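Local coordinates for flavoprotein 390 (Photobacterium phosphoreum, PDB 1FVP) that binds flavin mononucleotide carrying a covalently attached myristate, two per subunit of a homodimer, and belongs to the bacterial luciferase family, at residues K3-N15 and S40-L52. Numbering follows the deposited sequence.
Sequences KWNYGVFFVNFYN and SIYDVINIDDHYL. With FMA (6-(3-tetradecanoic acid) flavine mononucleotide), chain D.
Val-8 lies at the middle of the pairing between strands 6-11 and 42-48, which run parallel with their short axes 23° apart. Its N-H bonds to Val-44 O, 2.7 Å away, while Phe-10 N bonds to Asn-46 O at 3.2 Å. Nearer the start of the strand, Asp-43 N bonds to Tyr-6 O.

The CG2 branch of Val-8, anti to its carbonyl carbon, meets the Tyr-42 ring obliquely, CG2 lying 3.4 Å from CD1; the hydroxyl of that ring bonds to Met-214 O. Just before strand 42-48, Ile-41 lies alongside Tyr-6, pointing the same way. On the side of the sheet that holds Val-8, the Phe-10 ring sets CE1 near Ile-45 CB. Phe-9 and Asn-46 occupy the other side, CB against CB at 3.5 Å. With CG anti to the backbone N (chi1 177°), the Asn-46 amide lies beside Phe-9, its ND2 the end nearer CB, the ring and amide planes standing 62° apart.

Beyond the strands, Tyr-51 OH donates to Asn-12 O (2.7 Å), and Phe-13 CE2 sits over one face of the Tyr-51 ring, offset toward the rim. The Asn-12 amide reaches Ala-63 O of the second subunit.

At the opposite end, Trp-4 lays its ring over the flavin, and Tyr-6 OH approaches the myristate chain at C7' (3.2 Å). Strands 6-11 and 42-48 form a right-handed beta-alpha-beta crossover through helix 23-38, as in the (beta/alpha)8 barrel of bacterial luciferases, from which this smaller fold probably derives; Trp-4 and Tyr-6 line one flavin pocket, Phe-10, Val-11, Phe-13 and Tyr-14 another.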
ATOM      1  N   LYS A   3     -20.571   7.640  -7.571  1.00 44.47           N
ATOM      2  CA  LYS A   3     -20.552   6.918  -6.311  1.00 42.96           C
ATOM      3  C   LYS A   3     -19.098   7.136  -5.820  1.00 41.55           C
ATOM      4  O   LYS A   3     -18.201   6.804  -6.595  1.00 41.09           O
ATOM      5  CB  LYS A   3     -20.721   5.415  -6.427  1.00 43.74           C
ATOM      6  CG  LYS A   3     -20.218   4.647  -5.198  1.00 44.17           C
ATOM      7  CD  LYS A   3     -20.304   3.150  -5.391  1.00 44.95           C
ATOM      8  CE  LYS A   3     -19.531   2.382  -4.337  1.00 45.67           C
ATOM      9  NZ  LYS A   3     -19.998   0.967  -4.298  1.00 46.47           N
ATOM     10  N   TRP A   4     -19.014   7.646  -4.626  1.00 40.50           N
ATOM     11  CA  TRP A   4     -17.764   7.959  -3.950  1.00 39.35           C
ATOM     12  C   TRP A   4     -17.367   6.869  -2.949  1.00 39.05           C
ATOM     13  O   TRP A   4     -18.099   6.673  -1.967  1.00 39.69           O
ATOM     14  CB  TRP A   4     -17.893   9.274  -3.194  1.00 37.84           C
ATOM     15  CG  TRP A   4     -18.270  10.444  -4.015  1.00 37.77           C
ATOM     16  CD1 TRP A   4     -18.592  10.524  -5.339  1.00 37.43           C
ATOM     17  CD2 TRP A   4     -18.409  11.783  -3.490  1.00 37.84           C
ATOM     18  NE1 TRP A   4     -18.921  11.811  -5.677  1.00 37.50           N
ATOM     19  CE2 TRP A   4     -18.807  12.606  -4.569  1.00 37.67           C
ATOM     20  CE3 TRP A   4     -18.209  12.333  -2.227  1.00 37.29           C
ATOM     21  CZ2 TRP A   4     -19.014  13.965  -4.410  1.00 37.72           C
ATOM     22  CZ3 TRP A   4     -18.426  13.679  -2.077  1.00 37.68           C
ATOM     23  CH2 TRP A   4     -18.814  14.487  -3.143  1.00 37.64           C
ATOM     24  N   ASN A   5     -16.239   6.253  -3.253  1.00 37.96           N
ATOM     25  CA  ASN A   5     -15.712   5.192  -2.348  1.00 36.55           C
ATOM     26  C   ASN A   5     -14.931   6.015  -1.312  1.00 35.20           C
ATOM     27  O   ASN A   5     -14.533   7.157  -1.644  1.00 35.08           O
ATOM     28  CB  ASN A   5     -15.000   4.139  -3.168  1.00 37.47           C
ATOM     29  CG  ASN A   5     -14.798   2.785  -2.528  1.00 38.41           C
ATOM     30  OD1 ASN A   5     -13.642   2.342  -2.339  1.00 38.94           O
ATOM     31  ND2 ASN A   5     -15.866   2.062  -2.174  1.00 38.46           N
ATOM     32  N   TYR A   6     -14.761   5.483  -0.122  1.00 33.42           N
ATOM     33  CA  TYR A   6     -14.036   6.131   0.973  1.00 31.15           C
ATOM     34  C   TYR A   6     -13.023   5.172   1.590  1.00 29.40           C
ATOM     35  O   TYR A   6     -13.326   3.993   1.816  1.00 28.62           O
ATOM     36  CB  TYR A   6     -15.001   6.606   2.068  1.00 31.99           C
ATOM     37  CG  TYR A   6     -15.973   7.647   1.589  1.00 32.87           C
ATOM     38  CD1 TYR A   6     -15.575   8.981   1.452  1.00 33.83           C
ATOM     39  CD2 TYR A   6     -17.282   7.314   1.276  1.00 33.41           C
ATOM     40  CE1 TYR A   6     -16.466   9.961   1.017  1.00 34.24           C
ATOM     41  CE2 TYR A   6     -18.184   8.278   0.826  1.00 34.18           C
ATOM     42  CZ  TYR A   6     -17.770   9.597   0.702  1.00 34.45           C
ATOM     43  OH  TYR A   6     -18.680  10.514   0.268  1.00 35.43           O
ATOM     44  N   GLY A   7     -11.859   5.725   1.853  1.00 28.03           N
ATOM     45  CA  GLY A   7     -10.734   4.969   2.449  1.00 26.62           C
ATOM     46  C   GLY A   7     -10.201   5.775   3.629  1.00 25.58           C
ATOM     47  O   GLY A   7     -10.727   6.873   3.857  1.00 26.11           O
ATOM     48  N   VAL A   8      -9.231   5.246   4.336  1.00 24.21           N
ATOM     49  CA  VAL A   8      -8.627   5.918   5.503  1.00 22.68           C
ATOM     50  C   VAL A   8      -7.109   5.868   5.314  1.00 22.46           C
ATOM     51  O   VAL A   8      -6.627   4.944   4.628  1.00 22.63           O
ATOM     52  CB  VAL A   8      -9.097   5.221   6.792  1.00 21.72           C
ATOM     53  CG1 VAL A   8      -8.211   5.518   7.989  1.00 20.85           C
ATOM     54  CG2 VAL A   8     -10.548   5.492   7.124  1.00 20.77           C
ATOM     55  N   PHE A   9      -6.400   6.803   5.917  1.00 21.52           N
ATOM     56  CA  PHE A   9      -4.929   6.822   5.817  1.00 20.49           C
ATOM     57  C   PHE A   9      -4.372   7.308   7.166  1.00 21.04           C
ATOM     58  O   PHE A   9      -5.103   7.941   7.932  1.00 21.15           O
ATOM     59  CB  PHE A   9      -4.427   7.664   4.678  1.00 18.88           C
ATOM     60  CG  PHE A   9      -4.324   9.141   4.912  1.00 17.35           C
ATOM     61  CD1 PHE A   9      -3.150   9.693   5.425  1.00 16.45           C
ATOM     62  CD2 PHE A   9      -5.401   9.970   4.612  1.00 16.86           C
ATOM     63  CE1 PHE A   9      -3.052  11.055   5.633  1.00 15.89           C
ATOM     64  CE2 PHE A   9      -5.324  11.354   4.816  1.00 16.11           C
ATOM     65  CZ  PHE A   9      -4.139  11.872   5.337  1.00 15.52           C
ATOM     66  N   PHE A  10      -3.107   7.027   7.349  1.00 21.27           N
ATOM     67  CA  PHE A  10      -2.333   7.363   8.539  1.00 21.67           C
ATOM     68  C   PHE A  10      -0.937   7.865   8.125  1.00 22.96           C
ATOM     69  O   PHE A  10      -0.375   7.284   7.176  1.00 23.26           O
ATOM     70  CB  PHE A  10      -2.113   6.143   9.427  1.00 19.76           C
ATOM     71  CG  PHE A  10      -3.243   5.246   9.753  1.00 19.01           C
ATOM     72  CD1 PHE A  10      -3.578   4.185   8.933  1.00 18.79           C
ATOM     73  CD2 PHE A  10      -3.980   5.439  10.921  1.00 19.20           C
ATOM     74  CE1 PHE A  10      -4.627   3.340   9.259  1.00 19.42           C
ATOM     75  CE2 PHE A  10      -5.051   4.620  11.276  1.00 18.62           C
ATOM     76  CZ  PHE A  10      -5.363   3.553  10.429  1.00 19.16           C
ATOM     77  N   VAL A  11      -0.392   8.851   8.832  1.00 23.79           N
ATOM     78  CA  VAL A  11       0.982   9.236   8.419  1.00 25.91           C
ATOM     79  C   VAL A  11       1.811   8.169   9.125  1.00 28.01           C
ATOM     80  O   VAL A  11       1.217   7.285   9.774  1.00 29.01           O
ATOM     81  CB  VAL A  11       1.282  10.686   8.697  1.00 25.68           C
ATOM     82  CG1 VAL A  11       0.297  11.635   8.008  1.00 25.78           C
ATOM     83  CG2 VAL A  11       1.336  10.958  10.185  1.00 26.58           C
ATOM     84  N   ASN A  12       3.097   8.197   9.012  1.00 30.26           N
ATOM     85  CA  ASN A  12       3.972   7.194   9.659  1.00 32.43           C
ATOM     86  C   ASN A  12       5.100   8.069  10.212  1.00 34.62           C
ATOM     87  O   ASN A  12       6.032   8.457   9.490  1.00 34.72           O
ATOM     88  CB  ASN A  12       4.371   6.108   8.706  1.00 32.91           C
ATOM     89  CG  ASN A  12       5.400   5.110   9.190  1.00 33.64           C
ATOM     90  OD1 ASN A  12       5.614   4.907  10.400  1.00 33.64           O
ATOM     91  ND2 ASN A  12       6.061   4.456   8.224  1.00 33.42           N
ATOM     92  N   PHE A  13       4.894   8.353  11.487  1.00 36.88           N
ATOM     93  CA  PHE A  13       5.886   9.218  12.164  1.00 39.39           C
ATOM     94  C   PHE A  13       5.956   8.978  13.657  1.00 40.64           C
ATOM     95  O   PHE A  13       5.019   8.427  14.272  1.00 41.34           O
ATOM     96  CB  PHE A  13       5.479  10.646  11.793  1.00 41.27           C
ATOM     97  CG  PHE A  13       6.703  11.471  11.545  1.00 43.23           C
ATOM     98  CD1 PHE A  13       7.517  11.821  12.622  1.00 44.15           C
ATOM     99  CD2 PHE A  13       7.019  11.867  10.253  1.00 43.74           C
ATOM    100  CE1 PHE A  13       8.662  12.573  12.421  1.00 45.03           C
ATOM    101  CE2 PHE A  13       8.163  12.634  10.026  1.00 44.36           C
ATOM    102  CZ  PHE A  13       8.978  12.972  11.118  1.00 45.09           C
ATOM    103  N   TYR A  14       7.077   9.415  14.225  1.00 41.55           N
ATOM    104  CA  TYR A  14       7.308   9.262  15.675  1.00 42.13           C
ATOM    105  C   TYR A  14       6.830  10.510  16.414  1.00 42.87           C
ATOM    106  O   TYR A  14       7.139  11.667  16.117  1.00 42.34           O
ATOM    107  CB  TYR A  14       8.735   8.823  15.986  1.00 41.57           C
ATOM    108  CG  TYR A  14       9.118   7.468  15.415  1.00 40.99           C
ATOM    109  CD1 TYR A  14       8.227   6.381  15.449  1.00 40.61           C
ATOM    110  CD2 TYR A  14      10.383   7.269  14.863  1.00 40.23           C
ATOM    111  CE1 TYR A  14       8.591   5.141  14.938  1.00 40.34           C
ATOM    112  CE2 TYR A  14      10.754   6.032  14.352  1.00 39.95           C
ATOM    113  CZ  TYR A  14       9.862   4.974  14.387  1.00 40.09           C
ATOM    114  OH  TYR A  14      10.263   3.776  13.863  1.00 40.02           O
ATOM    115  N   ASN A  15       6.016  10.166  17.392  1.00 44.21           N
ATOM    116  CA  ASN A  15       5.312  11.011  18.338  1.00 45.48           C
ATOM    117  C   ASN A  15       4.711  12.224  17.620  1.00 46.12           C
ATOM    118  O   ASN A  15       5.245  13.337  17.619  1.00 45.96           O
ATOM    119  CB  ASN A  15       6.095  11.376  19.593  1.00 46.18           C
ATOM    120  CG  ASN A  15       7.318  12.226  19.305  1.00 46.82           C
ATOM    121  OD1 ASN A  15       8.355  11.675  18.908  1.00 47.62           O
ATOM    122  ND2 ASN A  15       7.189  13.541  19.470  1.00 47.17           N
ATOM    123  N   SER A  40     -18.132   0.222   7.541  1.00 29.74           N
ATOM    124  CA  SER A  40     -18.239  -0.490   6.264  1.00 28.48           C
ATOM    125  C   SER A  40     -17.361   0.252   5.251  1.00 28.06           C
ATOM    126  O   SER A  40     -16.211  -0.061   4.974  1.00 28.76           O
ATOM    127  CB  SER A  40     -19.662  -0.523   5.741  1.00 27.99           C
ATOM    128  OG  SER A  40     -20.456  -1.511   6.347  1.00 28.26           O
ATOM    129  N   ILE A  41     -17.964   1.293   4.742  1.00 27.36           N
ATOM    130  CA  ILE A  41     -17.447   2.222   3.759  1.00 26.46           C
ATOM    131  C   ILE A  41     -15.966   2.480   3.841  1.00 26.20           C
ATOM    132  O   ILE A  41     -15.454   2.838   2.741  1.00 26.72           O
ATOM    133  CB  ILE A  41     -18.387   3.477   3.708  1.00 26.59           C
ATOM    134  CG1 ILE A  41     -18.104   4.451   4.857  1.00 26.53           C
ATOM    135  CG2 ILE A  41     -19.882   3.003   3.708  1.00 26.60           C
ATOM    136  CD1 ILE A  41     -18.700   5.873   4.669  1.00 26.30           C
ATOM    137  N   TYR A  42     -15.273   2.321   4.959  1.00 25.24           N
ATOM    138  CA  TYR A  42     -13.793   2.558   4.888  1.00 24.67           C
ATOM    139  C   TYR A  42     -13.236   1.259   4.302  1.00 25.24           C
ATOM    140  O   TYR A  42     -13.062   0.246   5.018  1.00 25.79           O
ATOM    141  CB  TYR A  42     -13.173   2.999   6.214  1.00 22.91           C
ATOM    142  CG  TYR A  42     -13.919   4.160   6.845  1.00 20.87           C
ATOM    143  CD1 TYR A  42     -13.837   5.447   6.334  1.00 20.25           C
ATOM    144  CD2 TYR A  42     -14.757   3.955   7.932  1.00 20.04           C
ATOM    145  CE1 TYR A  42     -14.551   6.510   6.865  1.00 18.73           C
ATOM    146  CE2 TYR A  42     -15.481   5.003   8.470  1.00 18.95           C
ATOM    147  CZ  TYR A  42     -15.377   6.270   7.946  1.00 18.69           C
ATOM    148  OH  TYR A  42     -16.119   7.253   8.537  1.00 19.82           O
ATOM    149  N   ASP A  43     -12.992   1.268   2.984  1.00 25.37           N
ATOM    150  CA  ASP A  43     -12.503   0.018   2.360  1.00 24.69           C
ATOM    151  C   ASP A  43     -11.038  -0.066   2.014  1.00 24.12           C
ATOM    152  O   ASP A  43     -10.661  -1.113   1.425  1.00 24.56           O
ATOM    153  CB  ASP A  43     -13.510  -0.481   1.341  1.00 25.29           C
ATOM    154  CG  ASP A  43     -14.193   0.520   0.456  1.00 26.16           C
ATOM    155  OD1 ASP A  43     -13.508   1.330  -0.191  1.00 26.92           O
ATOM    156  OD2 ASP A  43     -15.444   0.486   0.375  1.00 26.41           O
ATOM    157  N   VAL A  44     -10.166   0.844   2.365  1.00 23.34           N
ATOM    158  CA  VAL A  44      -8.718   0.787   2.101  1.00 21.99           C
ATOM    159  C   VAL A  44      -8.005   1.705   3.113  1.00 21.78           C
ATOM    160  O   VAL A  44      -8.565   2.744   3.520  1.00 22.25           O
ATOM    161  CB  VAL A  44      -8.341   1.100   0.659  1.00 21.15           C
ATOM    162  CG1 VAL A  44      -9.174   0.406  -0.397  1.00 21.14           C
ATOM    163  CG2 VAL A  44      -8.326   2.599   0.348  1.00 21.50           C
ATOM    164  N   ILE A  45      -6.815   1.318   3.533  1.00 20.85           N
ATOM    165  CA  ILE A  45      -6.046   2.118   4.504  1.00 20.15           C
ATOM    166  C   ILE A  45      -4.716   2.399   3.811  1.00 20.33           C
ATOM    167  O   ILE A  45      -4.244   1.474   3.136  1.00 20.74           O
ATOM    168  CB  ILE A  45      -5.970   1.487   5.928  1.00 19.10           C
ATOM    169  CG1 ILE A  45      -4.820   0.482   6.079  1.00 19.18           C
ATOM    170  CG2 ILE A  45      -7.341   0.892   6.348  1.00 18.95           C
ATOM    171  CD1 ILE A  45      -5.045  -0.805   6.916  1.00 17.91           C
ATOM    172  N   ASN A  46      -4.203   3.581   3.976  1.00 19.97           N
ATOM    173  CA  ASN A  46      -2.949   4.038   3.361  1.00 20.03           C
ATOM    174  C   ASN A  46      -1.963   4.439   4.448  1.00 20.72           C
ATOM    175  O   ASN A  46      -2.346   4.445   5.637  1.00 20.48           O
ATOM    176  CB  ASN A  46      -3.420   5.176   2.448  1.00 20.61           C
ATOM    177  CG  ASN A  46      -2.357   5.925   1.705  1.00 21.33           C
ATOM    178  OD1 ASN A  46      -1.636   5.335   0.877  1.00 22.53           O
ATOM    179  ND2 ASN A  46      -2.171   7.217   1.955  1.00 20.95           N
ATOM    180  N   ILE A  47      -0.727   4.773   4.087  1.00 21.32           N
ATOM    181  CA  ILE A  47       0.311   5.187   5.023  1.00 21.74           C
ATOM    182  C   ILE A  47       1.252   6.239   4.447  1.00 22.17           C
ATOM    183  O   ILE A  47       2.341   5.914   3.994  1.00 22.29           O
ATOM    184  CB  ILE A  47       1.160   4.024   5.658  1.00 21.34           C
ATOM    185  CG1 ILE A  47       0.249   3.001   6.357  1.00 21.30           C
ATOM    186  CG2 ILE A  47       2.221   4.609   6.638  1.00 21.67           C
ATOM    187  CD1 ILE A  47       0.825   2.218   7.552  1.00 20.98           C
ATOM    188  N   ASP A  48       0.841   7.485   4.507  1.00 23.61           N
ATOM    189  CA  ASP A  48       1.604   8.653   4.030  1.00 24.15           C
ATOM    190  C   ASP A  48       2.957   8.583   4.747  1.00 25.43           C
ATOM    191  O   ASP A  48       2.954   8.375   5.970  1.00 25.79           O
ATOM    192  CB  ASP A  48       0.850   9.949   4.256  1.00 22.97           C
ATOM    193  CG  ASP A  48       1.467  11.225   3.723  1.00 23.03           C
ATOM    194  OD1 ASP A  48       2.609  11.600   4.066  1.00 22.49           O
ATOM    195  OD2 ASP A  48       0.755  11.883   2.914  1.00 21.69           O
ATOM    196  N   ASP A  49       4.020   8.699   3.975  1.00 26.54           N
ATOM    197  CA  ASP A  49       5.384   8.653   4.549  1.00 27.14           C
ATOM    198  C   ASP A  49       6.326   9.270   3.515  1.00 27.80           C
ATOM    199  O   ASP A  49       7.532   9.144   3.612  1.00 27.40           O
ATOM    200  CB  ASP A  49       5.772   7.264   4.966  1.00 27.06           C
ATOM    201  CG  ASP A  49       6.501   6.410   3.958  1.00 26.87           C
ATOM    202  OD1 ASP A  49       7.726   6.568   3.841  1.00 26.14           O
ATOM    203  OD2 ASP A  49       5.818   5.582   3.321  1.00 26.49           O
ATOM    204  N   HIS A  50       5.682   9.934   2.598  1.00 29.64           N
ATOM    205  CA  HIS A  50       6.229  10.618   1.437  1.00 31.63           C
ATOM    206  C   HIS A  50       7.316  11.638   1.680  1.00 32.43           C
ATOM    207  O   HIS A  50       8.088  11.936   0.729  1.00 33.18           O
ATOM    208  CB  HIS A  50       5.080  11.214   0.554  1.00 32.47           C
ATOM    209  CG  HIS A  50       4.045  10.140   0.322  1.00 33.22           C
ATOM    210  ND1 HIS A  50       2.934   9.969   1.101  1.00 33.39           N
ATOM    211  CD2 HIS A  50       4.007   9.147  -0.604  1.00 33.95           C
ATOM    212  CE1 HIS A  50       2.239   8.935   0.640  1.00 33.90           C
ATOM    213  NE2 HIS A  50       2.864   8.406  -0.387  1.00 33.70           N
ATOM    214  N   TYR A  51       7.438  12.133   2.892  1.00 32.66           N
ATOM    215  CA  TYR A  51       8.450  13.128   3.264  1.00 32.79           C
ATOM    216  C   TYR A  51       9.874  12.626   3.081  1.00 33.23           C
ATOM    217  O   TYR A  51      10.831  13.382   3.317  1.00 32.83           O
ATOM    218  CB  TYR A  51       8.235  13.570   4.732  1.00 31.99           C
ATOM    219  CG  TYR A  51       8.232  12.437   5.734  1.00 30.80           C
ATOM    220  CD1 TYR A  51       7.097  11.673   5.985  1.00 29.84           C
ATOM    221  CD2 TYR A  51       9.392  12.129   6.438  1.00 30.63           C
ATOM    222  CE1 TYR A  51       7.146  10.635   6.906  1.00 30.20           C
ATOM    223  CE2 TYR A  51       9.452  11.095   7.364  1.00 29.79           C
ATOM    224  CZ  TYR A  51       8.318  10.342   7.599  1.00 29.91           C
ATOM    225  OH  TYR A  51       8.380   9.338   8.530  1.00 29.90           O
ATOM    226  N   LEU A  52       9.992  11.382   2.686  1.00 34.20           N
ATOM    227  CA  LEU A  52      11.245  10.666   2.468  1.00 35.37           C
ATOM    228  C   LEU A  52      11.841  10.766   1.068  1.00 36.05           C
ATOM    229  O   LEU A  52      11.110  10.805   0.066  1.00 36.19           O
ATOM    230  CB  LEU A  52      10.951   9.199   2.835  1.00 35.26           C
ATOM    231  CG  LEU A  52      11.572   8.608   4.076  1.00 35.18           C
ATOM    232  CD1 LEU A  52      11.549   9.575   5.249  1.00 35.38           C
ATOM    233  CD2 LEU A  52      10.787   7.335   4.404  1.00 34.76           C
TER
HETATM  234  N1  FMA D 233     -22.384  14.089  -5.511  1.00 60.48           N
HETATM  235  C2  FMA D 233     -22.125  12.870  -5.986  1.00 60.72           C
HETATM  236  O2  FMA D 233     -22.029  12.521  -7.102  1.00 61.31           O
HETATM  237  N3  FMA D 233     -21.918  11.775  -5.047  1.00 60.32           N
HETATM  238  C4  FMA D 233     -21.989  11.979  -3.717  1.00 60.08           C
HETATM  239  O4  FMA D 233     -21.816  11.036  -2.975  1.00 60.17           O
HETATM  240  C4A FMA D 233     -22.272  13.293  -3.231  1.00 59.98           C
HETATM  241  N5  FMA D 233     -22.365  13.600  -1.961  1.00 59.61           N
HETATM  242  C5A FMA D 233     -22.631  14.810  -1.446  1.00 59.09           C
HETATM  243  C6  FMA D 233     -22.709  15.042  -0.075  1.00 58.14           C
HETATM  244  C7  FMA D 233     -22.986  16.316   0.354  1.00 58.58           C
HETATM  245  C7M FMA D 233     -23.090  16.705   1.870  1.00 58.82           C
HETATM  246  C8  FMA D 233     -23.202  17.399  -0.577  1.00 58.87           C
HETATM  247  C8M FMA D 233     -23.509  18.800  -0.157  1.00 58.53           C
HETATM  248  C9  FMA D 233     -23.122  17.131  -1.927  1.00 59.24           C
HETATM  249  C9A FMA D 233     -22.840  15.890  -2.416  1.00 59.43           C
HETATM  250  N10 FMA D 233     -22.737  15.559  -3.761  1.00 59.88           N
HETATM  251  C10 FMA D 233     -22.478  14.350  -4.257  1.00 60.07           C
HETATM  252  C1B FMA D 233     -22.939  16.649  -4.816  1.00 60.34           C
HETATM  253  C2B FMA D 233     -22.161  16.403  -6.180  1.00 61.21           C
HETATM  254  O2B FMA D 233     -21.495  17.642  -6.343  1.00 61.05           O
HETATM  255  C3B FMA D 233     -23.155  16.091  -7.275  1.00 62.19           C
HETATM  256  O3' FMA D 233     -24.356  15.621  -6.752  1.00 62.26           O
HETATM  257  C4B FMA D 233     -22.671  15.110  -8.348  1.00 63.13           C
HETATM  258  O4' FMA D 233     -21.443  15.605  -8.992  1.00 62.91           O
HETATM  259  C5B FMA D 233     -23.749  14.934  -9.453  1.00 64.30           C
HETATM  260  O5' FMA D 233     -23.068  15.346 -10.782  1.00 65.69           O
HETATM  261  P   FMA D 233     -23.592  16.356 -11.879  1.00 66.69           P
HETATM  262  O1P FMA D 233     -24.830  15.555 -12.416  1.00 66.42           O
HETATM  263  O2P FMA D 233     -23.971  17.583 -11.207  1.00 66.35           O
HETATM  264  O3P FMA D 233     -22.548  16.626 -12.742  1.00 66.81           O
HETATM  265  C1' FMA D 233     -23.980  12.340   2.054  0.92 56.81           C
HETATM  266  O1' FMA D 233     -24.195  13.314   2.871  0.84 56.91           O
HETATM  267  O2' FMA D 233     -24.648  11.306   2.166  0.69 56.83           O
HETATM  268  C2' FMA D 233     -23.511  12.806   0.715  0.94 56.80           C
HETATM  269  C3' FMA D 233     -22.450  13.910   0.829  0.98 56.83           C
HETATM  270  C4' FMA D 233     -21.099  13.271   0.728  1.00 55.71           C
HETATM  271  C5' FMA D 233     -20.345  12.891   1.980  1.00 54.27           C
HETATM  272  C6' FMA D 233     -18.888  13.281   1.944  1.00 52.90           C
HETATM  273  C7' FMA D 233     -18.019  12.386   2.816  1.00 51.63           C
HETATM  274  C8' FMA D 233     -17.309  13.037   3.926  1.00 50.39           C
HETATM  275  C9' FMA D 233     -15.896  13.555   3.720  1.00 49.40           C
HETATM  276  C11 FMA D 233     -15.443  14.501   4.789  1.00 48.72           C
HETATM  277  C12 FMA D 233     -15.793  14.321   6.220  1.00 48.26           C
HETATM  278  C13 FMA D 233     -15.208  15.229   7.250  1.00 47.59           C
HETATM  279  C14 FMA D 233     -15.557  14.956   8.678  1.00 47.07           C
HETATM  280  C15 FMA D 233     -17.002  14.632   8.930  1.00 46.97           C
HETATM  281  O   HOH W   1     -16.527   3.836   0.229  1.00 15.54           O